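Local coordinates for hypothetical protein Atu1826 (Agrobacterium tumefaciens, PDB 2I3D), which is of unknown function but has an alpha/beta-hydrolase fold and probably hydrolyses a substrate that has not been identified, at residues Pro208-Asn211 with His212-Gly216; Lys180-Glu184 with Lys185-Gly189. All coordinates share one frame; numbering follows the deposited sequence.

In the fold
Contact 1 is a turn, contact 2 a loop entering a helix; both lie on the same side of the chain's centre, their own centres about 13 Å apart. In sequence 180-189 comes first, running from the loop after strand 171-176 into helix 184-195; 208-216 follows strand 202-207, the neighbouring strand, at one edge of the sheet. They meet where CG of His-212 packs on CB of Val-181, 3.6 Å away. Asp-179, just ahead of contact 2, hydrogen-bonds to His-212 of contact 1, which in turn hydrogen-bonds to Ser-130 on the GxSxG turn. The geometry is that of a Ser-His-Asp catalytic triad, so the two loops probably carry its histidine and acid.

Contact 1 of 2, residues Pro208-Asn211 with His212-Gly216; sequences PGAN and HFFNG
Ala-210 and Phe-214 meet across a tight bend: the methyl CB comes obliquely at the phenyl ring, 3.5 Å from CD1. Just beside them the carbonyl O of Asn-211 lies over one face of the same ring, 4.0 Å above its plane and displaced toward the rim. That oxygen also takes the hydrogen bond closing the type I beta turn from Asn-211 to Phe-214, donated by Phe-214 N at 3.1 Å. The N-H points well at the oxygen (161°), yet the donor stands above the carbonyl plane.

The side chain of Asn-211 curls back against the turn. With chi1 at 62°, CG stands beside both the backbone N and the carbonyl carbon of its own residue, which folds the amide back over the backbone nitrogens of Phe-213, Phe-214 and Asn-215. Its CG is 3.7 Å from ND2 of Asn-215, and the two amide planes stand 73° apart.

A water ties the ends of the bend together. It accepts from Asn-211 N at 2.8 Å and donates to the carbonyl oxygens of Gly-209, at 3.0 Å, and of Asn-215, at 2.8 Å.

The turn presents His-212, whose ND1 is hydrogen-bonded to OD2 of Asp-179 and NE2 to OG of Ser-130, as expected of a triad histidine; Tyr-129 OH holds its carbonyl. Phe-213 and Asn-215 pack on Asn-64 of the second subunit. The whole bend bridges strand 202-207 and helix 218-233, with a backbone tie from Ala-210 to Ala-178 on one flank and Phe-214 resting on Leu-221 of the helix.

Contact 2 of 2, residues Lys180-Glu184 with Lys185-Gly189; sequences KVAPE and KDVNG
Asp-186 reaches back from the first turn of the helix to Pro-183, and the two side chains run alongside each other in one direction. Its CB starts 3.5 Å from the carbonyl O of Pro-183. Further out, CG swings anti to its own carbonyl carbon (chi1 -59°), a turn that carries the carboxylate back toward the proline ring and leaves CG still 4.1 Å from Pro-183 O. At the tip OD2 rests against that ring, 3.4 Å from both CB and CD of Pro-183 and 3.7 Å from its CG, a van der Waals contact.

Pro-183 is the N-cap, and its carbonyl starts the helical bonding. Val-187 N donates to Pro-183 O at 3.1 Å, in the carbonyl plane and nearly straight at 168°, while Asp-186 N adds a weak bond to the same oxygen. One step on, Asn-188 N binds Glu-184 O at 2.8 Å. CG2 of Val-187 packs beside the carbonyl O of Ala-182, 3.9 Å away, and the valine reaches inward to Ile-173 and Asn-175 on strand 171-176.

Two acids, Glu-184 and Asp-186, sit in the first turn, where their negative charge would probably suit the positive end of the helix dipole. Asp-179 receives the N-H of Ala-182, which helps fix the loop before the helix. A strand, a loop bearing the probable triad acid and then a helix follow the order of the alpha/beta-hydrolase fold.

Contact 1 of 2, residues Pro208-Asn211 with His212-Gly216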
# COMPACT_ATOMS: atom_id res chain seq x y z
N PRO B 208 13.29 11.74 8.48
CA PRO B 208 13.13 11.36 9.90
C PRO B 208 11.83 10.64 10.19
O PRO B 208 10.75 11.08 9.77
CB PRO B 208 13.16 12.73 10.64
CG PRO B 208 13.98 13.61 9.68
CD PRO B 208 13.47 13.19 8.31
N GLY B 209 11.94 9.54 10.90
CA GLY B 209 10.76 8.86 11.36
C GLY B 209 10.14 7.91 10.36
O GLY B 209 9.16 7.23 10.73
N ALA B 210 10.66 7.86 9.13
CA ALA B 210 10.05 6.97 8.11
C ALA B 210 10.62 5.55 8.19
O ALA B 210 11.83 5.36 8.30
CB ALA B 210 10.27 7.54 6.72
N ASN B 211 9.74 4.54 8.16
CA ASN B 211 10.19 3.16 8.05
C ASN B 211 10.26 2.76 6.58
O ASN B 211 10.21 3.64 5.72
CB ASN B 211 9.35 2.20 8.93
CG ASN B 211 7.87 2.15 8.54
OD1 ASN B 211 7.00 1.52 9.29
ND2 ASN B 211 7.54 2.72 7.41
N HIS B 212 10.40 1.45 6.29
CA HIS B 212 10.51 1.01 4.89
C HIS B 212 9.24 1.33 4.10
O HIS B 212 9.27 1.42 2.88
CB HIS B 212 10.80 -0.49 4.79
CG HIS B 212 11.31 -0.91 3.45
ND1 HIS B 212 12.55 -0.52 2.97
CD2 HIS B 212 10.78 -1.71 2.50
CE1 HIS B 212 12.74 -1.02 1.76
NE2 HIS B 212 11.69 -1.77 1.46
N PHE B 213 8.13 1.47 4.81
CA PHE B 213 6.80 1.70 4.22
C PHE B 213 6.36 3.16 4.32
O PHE B 213 5.29 3.51 3.83
CB PHE B 213 5.84 0.77 4.92
CG PHE B 213 6.40 -0.62 5.03
CD1 PHE B 213 6.53 -1.39 3.90
CD2 PHE B 213 6.95 -1.05 6.22
CE1 PHE B 213 7.12 -2.67 3.95
CE2 PHE B 213 7.56 -2.31 6.31
CZ PHE B 213 7.64 -3.13 5.17
N PHE B 214 7.28 4.03 4.79
CA PHE B 214 6.96 5.45 5.00
C PHE B 214 5.62 5.59 5.73
O PHE B 214 4.86 6.53 5.45
CB PHE B 214 6.99 6.21 3.67
CG PHE B 214 8.34 6.20 3.06
CD1 PHE B 214 9.25 7.24 3.34
CD2 PHE B 214 8.76 5.11 2.29
CE1 PHE B 214 10.58 7.22 2.78
CE2 PHE B 214 10.04 5.07 1.75
CZ PHE B 214 10.96 6.10 2.01
N ASN B 215 5.36 4.71 6.70
CA ASN B 215 4.08 4.82 7.40
C ASN B 215 4.00 6.17 8.13
O ASN B 215 4.86 6.50 8.93
CB ASN B 215 3.88 3.68 8.40
CG ASN B 215 3.65 2.34 7.73
OD1 ASN B 215 2.92 2.22 6.70
ND2 ASN B 215 4.25 1.33 8.29
N GLY B 216 2.93 6.91 7.85
CA GLY B 216 2.71 8.23 8.45
C GLY B 216 3.60 9.29 7.83
O GLY B 216 3.60 10.45 8.29
O HOH W 1 7.31 5.33 9.39

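Contact 2 of 2, residues Lys180-Glu184 with Lys185-Gly189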
# COMPACT_ATOMS: atom_id res chain seq x y z
N LYS B 180 13.91 -0.60 9.08
CA LYS B 180 14.63 -1.77 9.61
C LYS B 180 14.88 -2.84 8.54
O LYS B 180 15.66 -3.80 8.77
CB LYS B 180 13.85 -2.38 10.80
CG LYS B 180 13.91 -1.44 12.01
CD LYS B 180 13.25 -2.03 13.24
CE LYS B 180 13.12 -0.95 14.34
NZ LYS B 180 14.44 -0.46 14.86
N VAL B 181 14.21 -2.68 7.40
CA VAL B 181 14.40 -3.54 6.21
C VAL B 181 15.74 -3.23 5.52
O VAL B 181 16.55 -4.14 5.21
CB VAL B 181 13.24 -3.41 5.21
CG1 VAL B 181 13.57 -4.18 3.92
CG2 VAL B 181 11.89 -3.95 5.80
N ALA B 182 15.96 -1.94 5.27
CA ALA B 182 17.19 -1.43 4.64
C ALA B 182 17.69 -0.26 5.48
O ALA B 182 17.28 0.89 5.24
CB ALA B 182 16.87 -0.98 3.20
N PRO B 183 18.47 -0.54 6.54
CA PRO B 183 18.93 0.51 7.46
C PRO B 183 19.73 1.64 6.80
O PRO B 183 20.31 1.48 5.74
CB PRO B 183 19.80 -0.26 8.45
CG PRO B 183 19.11 -1.66 8.48
CD PRO B 183 18.85 -1.90 7.03
N GLU B 184 19.75 2.78 7.49
CA GLU B 184 20.43 3.98 7.00
C GLU B 184 21.85 3.67 6.67
O GLU B 184 22.37 4.19 5.70
CB GLU B 184 20.51 5.03 8.11
CG GLU B 184 19.38 5.91 8.31
CD GLU B 184 19.82 7.08 9.20
OE1 GLU B 184 19.73 6.94 10.41
OE2 GLU B 184 20.32 8.09 8.68
N LYS B 185 22.53 2.90 7.52
CA LYS B 185 23.94 2.66 7.25
C LYS B 185 24.13 2.02 5.87
O LYS B 185 25.09 2.34 5.16
CB LYS B 185 24.55 1.78 8.34
CG LYS B 185 26.00 1.34 8.09
CD LYS B 185 26.68 0.77 9.42
CE LYS B 185 26.21 -0.64 9.73
NZ LYS B 185 26.97 -1.14 10.94
N ASP B 186 23.24 1.10 5.50
CA ASP B 186 23.39 0.41 4.23
C ASP B 186 23.07 1.35 3.08
O ASP B 186 23.80 1.38 2.06
CB ASP B 186 22.48 -0.80 4.19
CG ASP B 186 22.78 -1.74 5.31
OD1 ASP B 186 23.67 -2.58 5.13
OD2 ASP B 186 22.20 -1.58 6.40
N VAL B 187 21.98 2.12 3.21
CA VAL B 187 21.69 3.09 2.14
C VAL B 187 22.82 4.13 2.00
O VAL B 187 23.17 4.50 0.88
CB VAL B 187 20.30 3.76 2.29
CG1 VAL B 187 20.05 4.68 1.05
CG2 VAL B 187 19.25 2.66 2.34
N ASN B 188 23.38 4.57 3.11
CA ASN B 188 24.43 5.59 3.07
C ASN B 188 25.66 5.08 2.35
O ASN B 188 26.29 5.81 1.57
CB ASN B 188 24.84 6.00 4.49
CG ASN B 188 23.82 6.89 5.15
OD1 ASN B 188 22.92 7.42 4.48
ND2 ASN B 188 23.93 7.04 6.48
N GLY B 189 25.96 3.80 2.55
CA GLY B 189 27.13 3.19 1.91
C GLY B 189 26.97 3.14 0.40
O GLY B 189 27.93 3.40 -0.35